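PDB 5ZVG: tRNA (cytosine(72)-C(5))-methyltransferase from Pyrococcus horikoshii, which transfers a methyl group from S-adenosylmethionine to C5 of cytosine 72 in several tRNAs, a modification that appears to raise their thermal stability slightly. Local coordinates for residues Ala206-Lys211 and Lys232-Lys237; Ile226-Ser231 and Met255-Leu260; Ile270-Pro275 and Ala303-Ala308. All blocks are in the same frame, centred on the assembly; numbering follows the deposited sequence.

Interaction 1 (Ala206-Lys211 and Lys232-Lys237); sequences AAPGGK and KNRLRK. With SAM (S-adenosylmethionine), chain C.
O3' of S-adenosylmethionine lies at the edge of the Arg-234 guanidinium, near its plane, while Ala-207 O approaches the group at a slant, 29° out of that plane. Arg-234 NH2 donates to Ala-207 O at 3.1 Å, a bent bond (137°) arriving from above the carbonyl plane. NE also faces O3', although the modelled separation is so short that its length is doubtful. A bend at chi3 (66°) turns the head group back toward this loop. Pro-208, which follows a cis peptide bond, runs alongside the arginine, its CD 3.4 Å from Arg-234 NH2. Nearer the backbone, Ala-207 CB lies 3.6 Å from Arg-234 CB.

The loop is the glycine-rich turn of the Rossmann-like class I methyltransferases, leading into helix 210-218. Gly-210 N reaches the cofactor's O at 3.1 Å and Lys-211 N its OXT at 3.0 Å; a side chain at Gly-210 would run into OXT. Arg-234 thus ties helix 232-245 to the same loop that grips the methionine end. With the carboxylate set against backbone N-H groups at a helix start, the helix dipole would probably help to stabilise its negative charge.

Interaction 2 (Ile226-Ser231 and Met255-Leu260); sequences IAIDKS and MDARKL. With SAM (S-adenosylmethionine), chain C.
Asp-229 and Met-255 are joined through their backbones, Met-255 N donating to Asp-229 O at 3.2 Å, and Asp-229 itself, with the residues after Met-255, meets the cofactor. On the adenine, Asp-256 OD1 accepts from N6 of S-adenosylmethionine in a nearly straight bond (2.9 Å, 166°), while Ala-257 N donates to N1 at 2.9 Å, so that neighbouring donor and acceptor positions of the base are read together. Asp-229 OD1 takes the ribose hydroxyl O2', at a modelled distance too short to be relied on.

An acidic residue at the end of the second strand of the Rossmann-like sheet, holding the ribose, is a hallmark of class I methyltransferases, and here strand 225-229 supplies it; the loop after the neighbouring parallel strand 250-254 reads the base.

Both carboxylates are fixed by Asx turns. Asp-229 OD1 uses its anti lone pair for Ser-231 N, and its OD2 accepts from Ala-207 N. Asp-256 OD1 is met by Arg-258 N from above the carboxylate plane. Arg-258 then grips Asp-256 side-on: NE takes the syn lone pair of OD1 at 3.0 Å, in the guanidinium plane, and NH1 forms a salt bridge with OD2 at 2.8 Å.

The second shell is apolar. In Ile-228, chi1 of -58° sets CG1 beside the backbone N and CG2 anti to it, which sends the two branches to different partners: CG2 reaches Met-255 CG at 3.5 Å and Ala-257 CB at 3.9 Å, while CD1 meets Leu-260 CD1 at 3.5 Å, the two side chains crossing at about a right angle.

Interaction 3 (Ile270-Pro275 and Ala303-Ala308); sequences ILLDAP and AFIWAA. With SAM (S-adenosylmethionine), chain C.
Two first torsions set Leu-272 and Phe-304 against each other. In Leu-272, chi1 of 175° swings CG away from the backbone N and carries both methyls toward helix 291-311; in Phe-304, chi1 of -66° places the ring beside its own backbone N, from where it extends to the cofactor. The two side chains cross at about a right angle, Leu-272 CD2 lying 3.8 Å from Phe-304 CB and equally far from Ile-305 CG1.

Farther out, CD of Pro-275 sits over one face of the Phe-304 ring, and Pro-275 CG is 4.0 Å from Phe-304 CZ. The adenine is met at the ring's edge, C5 of S-adenosylmethionine lying in its plane, and Phe-304 CZ comes 3.3 Å from N6. Pro-275 CG also touches the base, 3.9 Å from C8. Replacing the Phe-304 ring with the single methyl of an alanine is likely to open a gap beside the adenine and to leave Pro-275 without the face it lies against. At the other end, Ile-270 CG2 packs on Ala-308 CB at 4.1 Å.

Strand 270-273 and helix 303-308 run antiparallel (179°), their axes 9.9 Å apart, in the Rossmann-like layering of sheet and helix. No hydrogen bond crosses this interface, which rests on apolar contact; on the cofactor side, the Asp-273 carboxylate, shared through OD2 by the cofactor's amino N and Lys-211, would probably balance the positive charge gathered there.

All three contacts surround one cofactor within the Rossmann-like methyltransferase domain. Interactions 1 and 2 alternate along the chain, the segments running 206-211, 226-231, 232-237, 255-260; interaction 3 follows both. Their centres lie about 11 Å (1 and 2), 10 Å (2 and 3) and 16 Å (1 and 3) apart. Strands 225-229 and 267-273, which supply the first segments of interactions 2 and 3, each pair in parallel with strand 201-203, which leads into the loop of interaction 1. Direct contacts also join them: Ala-206 to Ile-228, and Arg-258 to the helix carrying Ala-303. One sheet thus brings loops distant in sequence onto the methionine, ribose and adenine parts of S-adenosylmethionine.

Interaction 1 (Ala206-Lys211 and Lys232-Lys237)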
loop_
_atom_site.group_PDB
_atom_site.type_symbol
_atom_site.label_atom_id
_atom_site.label_comp_id
_atom_site.label_asym_id
_atom_site.label_seq_id
_atom_site.Cartn_x
_atom_site.Cartn_y
_atom_site.Cartn_z
ATOM N N ALA A 206 0.100 -11.057 -7.508
ATOM C CA ALA A 206 -1.230 -10.820 -6.971
ATOM C C ALA A 206 -1.336 -10.783 -5.450
ATOM O O ALA A 206 -2.229 -10.124 -4.923
ATOM C CB ALA A 206 -2.173 -11.868 -7.515
ATOM N N ALA A 207 -0.430 -11.451 -4.742
ATOM C CA ALA A 207 -0.589 -11.609 -3.295
ATOM C C ALA A 207 -0.202 -10.328 -2.560
ATOM O O ALA A 207 0.722 -9.636 -2.980
ATOM C CB ALA A 207 0.238 -12.784 -2.795
ATOM N N PRO A 208 -0.889 -10.015 -1.444
ATOM C CA PRO A 208 -1.922 -10.792 -0.743
ATOM C C PRO A 208 -3.330 -10.760 -1.360
ATOM O O PRO A 208 -4.263 -11.267 -0.735
ATOM C CB PRO A 208 -1.948 -10.145 0.645
ATOM C CG PRO A 208 -1.582 -8.739 0.393
ATOM C CD PRO A 208 -0.566 -8.771 -0.719
ATOM N N GLY A 209 -3.496 -10.168 -2.536
ATOM C CA GLY A 209 -4.759 -10.288 -3.242
ATOM C C GLY A 209 -5.671 -9.085 -3.155
ATOM O O GLY A 209 -6.876 -9.204 -3.378
ATOM N N GLY A 210 -5.103 -7.930 -2.827
ATOM C CA GLY A 210 -5.855 -6.690 -2.789
ATOM C C GLY A 210 -6.562 -6.344 -4.088
ATOM O O GLY A 210 -7.786 -6.199 -4.121
ATOM N N LYS A 211 -5.800 -6.229 -5.170
ATOM C CA LYS A 211 -6.387 -5.841 -6.448
ATOM C C LYS A 211 -7.111 -7.009 -7.092
ATOM O O LYS A 211 -8.085 -6.815 -7.817
ATOM C CB LYS A 211 -5.317 -5.283 -7.393
ATOM C CG LYS A 211 -4.664 -4.016 -6.879
ATOM C CD LYS A 211 -3.510 -3.574 -7.751
ATOM C CE LYS A 211 -2.908 -2.289 -7.210
ATOM N NZ LYS A 211 -2.297 -2.500 -5.870
ATOM N N LYS A 232 4.929 -18.362 -1.260
ATOM C CA LYS A 232 3.918 -19.290 -0.762
ATOM C C LYS A 232 3.233 -18.728 0.476
ATOM O O LYS A 232 2.040 -18.947 0.686
ATOM C CB LYS A 232 4.541 -20.651 -0.438
ATOM C CG LYS A 232 3.530 -21.738 -0.087
ATOM C CD LYS A 232 4.219 -23.076 0.105
ATOM C CE LYS A 232 4.984 -23.478 -1.147
ATOM N NZ LYS A 232 5.912 -24.618 -0.905
ATOM N N ASN A 233 3.998 -18.001 1.287
ATOM C CA ASN A 233 3.485 -17.412 2.515
ATOM C C ASN A 233 2.460 -16.335 2.184
ATOM O O ASN A 233 1.382 -16.281 2.784
ATOM C CB ASN A 233 4.640 -16.837 3.351
ATOM C CG ASN A 233 4.182 -16.233 4.679
ATOM O OD1 ASN A 233 3.179 -15.521 4.751
ATOM N ND2 ASN A 233 4.934 -16.511 5.741
ATOM N N ARG A 234 2.795 -15.485 1.219
ATOM C CA ARG A 234 1.880 -14.443 0.777
ATOM C C ARG A 234 0.657 -15.025 0.058
ATOM O O ARG A 234 -0.452 -14.508 0.198
ATOM C CB ARG A 234 2.623 -13.441 -0.113
ATOM C CG ARG A 234 3.720 -12.672 0.628
ATOM C CD ARG A 234 4.557 -11.817 -0.317
ATOM N NE ARG A 234 3.803 -10.728 -0.940
ATOM C CZ ARG A 234 3.509 -9.573 -0.346
ATOM N NH1 ARG A 234 3.910 -9.337 0.894
ATOM N NH2 ARG A 234 2.821 -8.645 -1.000
ATOM N N LEU A 235 0.851 -16.115 -0.680
ATOM C CA LEU A 235 -0.275 -16.834 -1.273
ATOM C C LEU A 235 -1.157 -17.464 -0.203
ATOM O O LEU A 235 -2.371 -17.556 -0.360
ATOM C CB LEU A 235 0.214 -17.918 -2.235
ATOM C CG LEU A 235 0.652 -17.464 -3.624
ATOM C CD1 LEU A 235 1.068 -18.661 -4.453
ATOM C CD2 LEU A 235 -0.492 -16.735 -4.287
ATOM N N ARG A 236 -0.540 -17.897 0.887
ATOM C CA ARG A 236 -1.287 -18.464 1.997
ATOM C C ARG A 236 -2.185 -17.393 2.610
ATOM O O ARG A 236 -3.348 -17.648 2.920
ATOM C CB ARG A 236 -0.331 -19.040 3.042
ATOM C CG ARG A 236 -0.989 -19.536 4.315
ATOM C CD ARG A 236 0.040 -20.222 5.206
ATOM N NE ARG A 236 0.895 -21.121 4.434
ATOM C CZ ARG A 236 1.770 -21.971 4.964
ATOM N NH1 ARG A 236 1.915 -22.052 6.279
ATOM N NH2 ARG A 236 2.497 -22.749 4.173
ATOM N N LYS A 237 -1.647 -16.182 2.744
ATOM C CA LYS A 237 -2.419 -15.052 3.245
ATOM C C LYS A 237 -3.515 -14.667 2.252
ATOM O O LYS A 237 -4.596 -14.225 2.642
ATOM C CB LYS A 237 -1.504 -13.859 3.528
ATOM C CG LYS A 237 -2.215 -12.657 4.134
ATOM C CD LYS A 237 -2.896 -13.041 5.437
ATOM C CE LYS A 237 -3.554 -11.848 6.102
ATOM N NZ LYS A 237 -4.241 -12.246 7.366
HETATM N N SAM C . -0.892 -6.373 -6.348
HETATM C CA SAM C . -0.853 -6.980 -5.020
HETATM C C SAM C . -2.043 -6.558 -4.159
HETATM O O SAM C . -2.199 -7.018 -3.026
HETATM O OXT SAM C . -2.879 -5.753 -4.574
HETATM C CB SAM C . 0.473 -6.691 -4.318
HETATM C CG SAM C . 1.711 -7.080 -5.126
HETATM S SD SAM C . 3.265 -6.660 -4.298
HETATM C CE SAM C . 3.501 -4.983 -4.937
HETATM C "C5'" SAM C . 4.476 -7.582 -5.281
HETATM C "C4'" SAM C . 4.294 -9.096 -5.212
HETATM O "O4'" SAM C . 4.994 -9.706 -6.278
HETATM C "C3'" SAM C . 4.839 -9.704 -3.927
HETATM O "O3'" SAM C . 3.787 -10.342 -3.246
HETATM C "C2'" SAM C . 5.848 -10.748 -4.358
HETATM O "O2'" SAM C . 5.608 -11.959 -3.684
HETATM C "C1'" SAM C . 5.566 -10.922 -5.838
HETATM N N9 SAM C . 6.762 -11.252 -6.637
HETATM C C8 SAM C . 8.022 -10.719 -6.544
HETATM N N7 SAM C . 8.803 -11.309 -7.478
HETATM C C5 SAM C . 8.060 -12.208 -8.166
HETATM C C6 SAM C . 8.350 -13.074 -9.213
HETATM N N6 SAM C . 9.573 -13.126 -9.735
HETATM N N1 SAM C . 7.353 -13.887 -9.714
HETATM C C2 SAM C . 6.083 -13.838 -9.181
HETATM N N3 SAM C . 5.801 -12.976 -8.143
HETATM C C4 SAM C . 6.775 -12.177 -7.644
#

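Interaction 2 (Ile226-Ser231 and Met255-Leu260)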
loop_
_atom_site.group_PDB
_atom_site.type_symbol
_atom_site.label_atom_id
_atom_site.label_comp_id
_atom_site.label_asym_id
_atom_site.label_seq_id
_atom_site.Cartn_x
_atom_site.Cartn_y
_atom_site.Cartn_z
ATOM N N ILE A 226 -6.927 -15.568 -12.892
ATOM C CA ILE A 226 -5.719 -16.313 -12.580
ATOM C C ILE A 226 -4.771 -15.400 -11.834
ATOM O O ILE A 226 -4.405 -14.340 -12.337
ATOM C CB ILE A 226 -5.037 -16.858 -13.848
ATOM C CG1 ILE A 226 -6.008 -17.736 -14.632
ATOM C CG2 ILE A 226 -3.787 -17.644 -13.487
ATOM C CD1 ILE A 226 -5.448 -18.229 -15.927
ATOM N N ALA A 227 -4.378 -15.807 -10.634
ATOM C CA ALA A 227 -3.544 -14.966 -9.788
ATOM C C ALA A 227 -2.217 -15.642 -9.460
ATOM O O ALA A 227 -2.182 -16.729 -8.885
ATOM C CB ALA A 227 -4.281 -14.603 -8.518
ATOM N N ILE A 228 -1.129 -14.977 -9.830
ATOM C CA ILE A 228 0.209 -15.539 -9.739
ATOM C C ILE A 228 1.037 -14.860 -8.657
ATOM O O ILE A 228 1.013 -13.638 -8.535
ATOM C CB ILE A 228 0.945 -15.396 -11.078
ATOM C CG1 ILE A 228 0.154 -16.084 -12.188
ATOM C CG2 ILE A 228 2.359 -15.930 -10.976
ATOM C CD1 ILE A 228 0.746 -15.917 -13.542
ATOM N N ASP A 229 1.747 -15.647 -7.858
ATOM C CA ASP A 229 2.780 -15.097 -6.985
ATOM C C ASP A 229 3.858 -16.132 -6.691
ATOM O O ASP A 229 3.594 -17.331 -6.687
ATOM C CB ASP A 229 2.183 -14.572 -5.676
ATOM C CG ASP A 229 2.982 -13.415 -5.100
ATOM O OD1 ASP A 229 4.015 -13.665 -4.441
ATOM O OD2 ASP A 229 2.581 -12.250 -5.311
ATOM N N LYS A 230 5.073 -15.659 -6.443
ATOM C CA LYS A 230 6.192 -16.544 -6.160
ATOM C C LYS A 230 6.189 -16.990 -4.698
ATOM O O LYS A 230 6.599 -18.107 -4.380
ATOM C CB LYS A 230 7.515 -15.851 -6.495
ATOM C CG LYS A 230 8.739 -16.751 -6.374
ATOM C CD LYS A 230 10.020 -15.990 -6.671
ATOM C CE LYS A 230 10.302 -14.964 -5.579
ATOM N NZ LYS A 230 11.713 -14.489 -5.598
ATOM N N SER A 231 5.713 -16.115 -3.814
ATOM C CA SER A 231 5.748 -16.368 -2.374
ATOM C C SER A 231 4.593 -17.249 -1.904
ATOM O O SER A 231 3.424 -16.922 -2.108
ATOM C CB SER A 231 5.731 -15.043 -1.605
ATOM O OG SER A 231 5.871 -15.260 -0.214
ATOM N N MET A 255 4.358 -19.559 -8.888
ATOM C CA MET A 255 5.379 -19.594 -9.941
ATOM C C MET A 255 6.089 -18.254 -10.079
ATOM O O MET A 255 5.570 -17.221 -9.659
ATOM C CB MET A 255 4.766 -19.968 -11.300
ATOM C CG MET A 255 3.970 -18.842 -11.940
ATOM S SD MET A 255 3.318 -19.188 -13.587
ATOM C CE MET A 255 4.837 -19.336 -14.535
ATOM N N ASP A 256 7.277 -18.285 -10.672
ATOM C CA ASP A 256 7.972 -17.072 -11.082
ATOM C C ASP A 256 7.264 -16.510 -12.314
ATOM O O ASP A 256 7.328 -17.097 -13.396
ATOM C CB ASP A 256 9.448 -17.375 -11.370
ATOM C CG ASP A 256 10.215 -16.172 -11.899
ATOM O OD1 ASP A 256 9.678 -15.044 -11.899
ATOM O OD2 ASP A 256 11.371 -16.364 -12.326
ATOM N N ALA A 257 6.600 -15.369 -12.143
ATOM C CA ALA A 257 5.764 -14.784 -13.193
ATOM C C ALA A 257 6.559 -14.332 -14.417
ATOM O O ALA A 257 5.986 -14.045 -15.469
ATOM C CB ALA A 257 4.966 -13.627 -12.635
ATOM N N ARG A 258 7.878 -14.259 -14.280
ATOM C CA ARG A 258 8.723 -13.895 -15.411
ATOM C C ARG A 258 8.713 -14.995 -16.466
ATOM O O ARG A 258 9.073 -14.764 -17.622
ATOM C CB ARG A 258 10.149 -13.606 -14.945
ATOM C CG ARG A 258 10.260 -12.350 -14.103
ATOM C CD ARG A 258 11.644 -12.213 -13.508
ATOM N NE ARG A 258 11.978 -13.375 -12.699
ATOM C CZ ARG A 258 13.156 -13.567 -12.124
ATOM N NH1 ARG A 258 13.371 -14.660 -11.407
ATOM N NH2 ARG A 258 14.117 -12.664 -12.261
ATOM N N LYS A 259 8.295 -16.190 -16.059
ATOM C CA LYS A 259 8.136 -17.308 -16.983
ATOM C C LYS A 259 6.689 -17.517 -17.426
ATOM O O LYS A 259 6.370 -18.558 -17.975
ATOM C CB LYS A 259 8.669 -18.596 -16.343
ATOM C CG LYS A 259 10.120 -18.496 -15.887
ATOM C CD LYS A 259 10.612 -19.790 -15.261
ATOM C CE LYS A 259 11.307 -20.679 -16.287
ATOM N NZ LYS A 259 12.698 -20.216 -16.575
ATOM N N LEU A 260 5.828 -16.525 -17.197
ATOM C CA LEU A 260 4.400 -16.607 -17.551
ATOM C C LEU A 260 4.062 -17.229 -18.919
ATOM O O LEU A 260 3.130 -18.034 -19.006
ATOM C CB LEU A 260 3.751 -15.218 -17.481
ATOM C CG LEU A 260 2.284 -15.220 -17.922
ATOM C CD1 LEU A 260 1.452 -16.104 -17.009
ATOM C CD2 LEU A 260 1.697 -13.836 -17.989
HETATM N N SAM C . -0.892 -6.373 -6.348
HETATM C CA SAM C . -0.853 -6.980 -5.020
HETATM C C SAM C . -2.043 -6.558 -4.159
HETATM O O SAM C . -2.199 -7.018 -3.026
HETATM O OXT SAM C . -2.879 -5.753 -4.574
HETATM C CB SAM C . 0.473 -6.691 -4.318
HETATM C CG SAM C . 1.711 -7.080 -5.126
HETATM S SD SAM C . 3.265 -6.660 -4.298
HETATM C CE SAM C . 3.501 -4.983 -4.937
HETATM C "C5'" SAM C . 4.476 -7.582 -5.281
HETATM C "C4'" SAM C . 4.294 -9.096 -5.212
HETATM O "O4'" SAM C . 4.994 -9.706 -6.278
HETATM C "C3'" SAM C . 4.839 -9.704 -3.927
HETATM O "O3'" SAM C . 3.787 -10.342 -3.246
HETATM C "C2'" SAM C . 5.848 -10.748 -4.358
HETATM O "O2'" SAM C . 5.608 -11.959 -3.684
HETATM C "C1'" SAM C . 5.566 -10.922 -5.838
HETATM N N9 SAM C . 6.762 -11.252 -6.637
HETATM C C8 SAM C . 8.022 -10.719 -6.544
HETATM N N7 SAM C . 8.803 -11.309 -7.478
HETATM C C5 SAM C . 8.060 -12.208 -8.166
HETATM C C6 SAM C . 8.350 -13.074 -9.213
HETATM N N6 SAM C . 9.573 -13.126 -9.735
HETATM N N1 SAM C . 7.353 -13.887 -9.714
HETATM C C2 SAM C . 6.083 -13.838 -9.181
HETATM N N3 SAM C . 5.801 -12.976 -8.143
HETATM C C4 SAM C . 6.775 -12.177 -7.644
#

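Interaction 3 (Ile270-Pro275 and Ala303-Ala308)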
loop_
_atom_site.group_PDB
_atom_site.type_symbol
_atom_site.label_atom_id
_atom_site.label_comp_id
_atom_site.label_asym_id
_atom_site.label_seq_id
_atom_site.Cartn_x
_atom_site.Cartn_y
_atom_site.Cartn_z
ATOM N N ILE A 270 -4.303 -8.081 -18.478
ATOM C CA ILE A 270 -3.258 -8.414 -17.528
ATOM C C ILE A 270 -2.999 -7.252 -16.584
ATOM O O ILE A 270 -2.742 -6.124 -17.021
ATOM C CB ILE A 270 -1.943 -8.783 -18.229
ATOM C CG1 ILE A 270 -2.060 -10.143 -18.917
ATOM C CG2 ILE A 270 -0.815 -8.813 -17.228
ATOM C CD1 ILE A 270 -0.763 -10.621 -19.527
ATOM N N LEU A 271 -3.077 -7.528 -15.286
ATOM C CA LEU A 271 -2.634 -6.569 -14.284
ATOM C C LEU A 271 -1.235 -6.913 -13.792
ATOM O O LEU A 271 -0.977 -8.026 -13.329
ATOM C CB LEU A 271 -3.605 -6.513 -13.103
ATOM C CG LEU A 271 -3.101 -5.687 -11.913
ATOM C CD1 LEU A 271 -2.795 -4.258 -12.313
ATOM C CD2 LEU A 271 -4.111 -5.708 -10.789
ATOM N N LEU A 272 -0.336 -5.943 -13.902
ATOM C CA LEU A 272 1.010 -6.075 -13.370
ATOM C C LEU A 272 1.233 -5.007 -12.304
ATOM O O LEU A 272 1.637 -3.880 -12.600
ATOM C CB LEU A 272 2.056 -5.967 -14.481
ATOM C CG LEU A 272 3.523 -5.980 -14.032
ATOM C CD1 LEU A 272 3.823 -7.157 -13.108
ATOM C CD2 LEU A 272 4.448 -6.002 -15.240
ATOM N N ASP A 273 0.927 -5.361 -11.063
ATOM C CA ASP A 273 1.198 -4.482 -9.936
ATOM C C ASP A 273 2.561 -4.884 -9.382
ATOM O O ASP A 273 2.669 -5.660 -8.433
ATOM C CB ASP A 273 0.080 -4.588 -8.893
ATOM C CG ASP A 273 0.280 -3.662 -7.723
ATOM O OD1 ASP A 273 0.328 -2.431 -7.941
ATOM O OD2 ASP A 273 0.336 -4.159 -6.579
ATOM N N ALA A 274 3.600 -4.324 -9.992
ATOM C CA ALA A 274 4.934 -4.909 -9.953
ATOM C C ALA A 274 5.677 -4.660 -8.649
ATOM O O ALA A 274 5.518 -3.606 -8.025
ATOM C CB ALA A 274 5.756 -4.380 -11.120
ATOM N N PRO A 275 6.494 -5.643 -8.232
ATOM C CA PRO A 275 7.439 -5.397 -7.141
ATOM C C PRO A 275 8.277 -4.171 -7.478
ATOM O O PRO A 275 8.695 -4.014 -8.625
ATOM C CB PRO A 275 8.281 -6.682 -7.096
ATOM C CG PRO A 275 8.076 -7.330 -8.429
ATOM C CD PRO A 275 6.668 -6.984 -8.817
ATOM N N ALA A 303 11.523 -7.801 -17.034
ATOM C CA ALA A 303 11.264 -9.218 -17.260
ATOM C C ALA A 303 9.773 -9.537 -17.138
ATOM O O ALA A 303 9.217 -10.252 -17.978
ATOM C CB ALA A 303 12.076 -10.055 -16.300
ATOM N N PHE A 304 9.132 -9.004 -16.097
ATOM C CA PHE A 304 7.686 -9.152 -15.921
ATOM C C PHE A 304 6.918 -8.555 -17.091
ATOM O O PHE A 304 6.019 -9.183 -17.658
ATOM C CB PHE A 304 7.213 -8.480 -14.631
ATOM C CG PHE A 304 7.735 -9.111 -13.378
ATOM C CD1 PHE A 304 9.039 -8.896 -12.964
ATOM C CD2 PHE A 304 6.908 -9.901 -12.596
ATOM C CE1 PHE A 304 9.513 -9.472 -11.794
ATOM C CE2 PHE A 304 7.371 -10.478 -11.428
ATOM C CZ PHE A 304 8.672 -10.264 -11.026
ATOM N N ILE A 305 7.277 -7.324 -17.433
ATOM C CA ILE A 305 6.626 -6.592 -18.504
ATOM C C ILE A 305 6.675 -7.356 -19.821
ATOM O O ILE A 305 5.647 -7.574 -20.465
ATOM C CB ILE A 305 7.281 -5.227 -18.714
ATOM C CG1 ILE A 305 7.007 -4.305 -17.524
ATOM C CG2 ILE A 305 6.779 -4.618 -19.992
ATOM C CD1 ILE A 305 7.856 -3.044 -17.519
ATOM N N TRP A 306 7.882 -7.751 -20.214
ATOM C CA TRP A 306 8.097 -8.517 -21.435
ATOM C C TRP A 306 7.299 -9.817 -21.396
ATOM O O TRP A 306 6.715 -10.222 -22.400
ATOM C CB TRP A 306 9.593 -8.796 -21.630
ATOM C CG TRP A 306 9.945 -9.564 -22.871
ATOM C CD1 TRP A 306 10.732 -10.677 -22.942
ATOM C CD2 TRP A 306 9.544 -9.272 -24.219
ATOM N NE1 TRP A 306 10.843 -11.100 -24.243
ATOM C CE2 TRP A 306 10.125 -10.256 -25.048
ATOM C CE3 TRP A 306 8.750 -8.280 -24.805
ATOM C CZ2 TRP A 306 9.932 -10.278 -26.432
ATOM C CZ3 TRP A 306 8.559 -8.305 -26.181
ATOM C CH2 TRP A 306 9.148 -9.297 -26.977
ATOM N N ALA A 307 7.291 -10.469 -20.237
ATOM C CA ALA A 307 6.508 -11.687 -20.047
ATOM C C ALA A 307 5.022 -11.422 -20.279
ATOM O O ALA A 307 4.332 -12.222 -20.914
ATOM C CB ALA A 307 6.733 -12.253 -18.656
ATOM N N ALA A 308 4.540 -10.289 -19.775
ATOM C CA ALA A 308 3.138 -9.924 -19.921
ATOM C C ALA A 308 2.789 -9.636 -21.369
ATOM O O ALA A 308 1.797 -10.149 -21.886
ATOM C CB ALA A 308 2.811 -8.714 -19.060
HETATM N N SAM C . -0.892 -6.373 -6.348
HETATM C CA SAM C . -0.853 -6.980 -5.020
HETATM C C SAM C . -2.043 -6.558 -4.159
HETATM O O SAM C . -2.199 -7.018 -3.026
HETATM O OXT SAM C . -2.879 -5.753 -4.574
HETATM C CB SAM C . 0.473 -6.691 -4.318
HETATM C CG SAM C . 1.711 -7.080 -5.126
HETATM S SD SAM C . 3.265 -6.660 -4.298
HETATM C CE SAM C . 3.501 -4.983 -4.937
HETATM C "C5'" SAM C . 4.476 -7.582 -5.281
HETATM C "C4'" SAM C . 4.294 -9.096 -5.212
HETATM O "O4'" SAM C . 4.994 -9.706 -6.278
HETATM C "C3'" SAM C . 4.839 -9.704 -3.927
HETATM O "O3'" SAM C . 3.787 -10.342 -3.246
HETATM C "C2'" SAM C . 5.848 -10.748 -4.358
HETATM O "O2'" SAM C . 5.608 -11.959 -3.684
HETATM C "C1'" SAM C . 5.566 -10.922 -5.838
HETATM N N9 SAM C . 6.762 -11.252 -6.637
HETATM C C8 SAM C . 8.022 -10.719 -6.544
HETATM N N7 SAM C . 8.803 -11.309 -7.478
HETATM C C5 SAM C . 8.060 -12.208 -8.166
HETATM C C6 SAM C . 8.350 -13.074 -9.213
HETATM N N6 SAM C . 9.573 -13.126 -9.735
HETATM N N1 SAM C . 7.353 -13.887 -9.714
HETATM C C2 SAM C . 6.083 -13.838 -9.181
HETATM N N3 SAM C . 5.801 -12.976 -8.143
HETATM C C4 SAM C . 6.775 -12.177 -7.644
#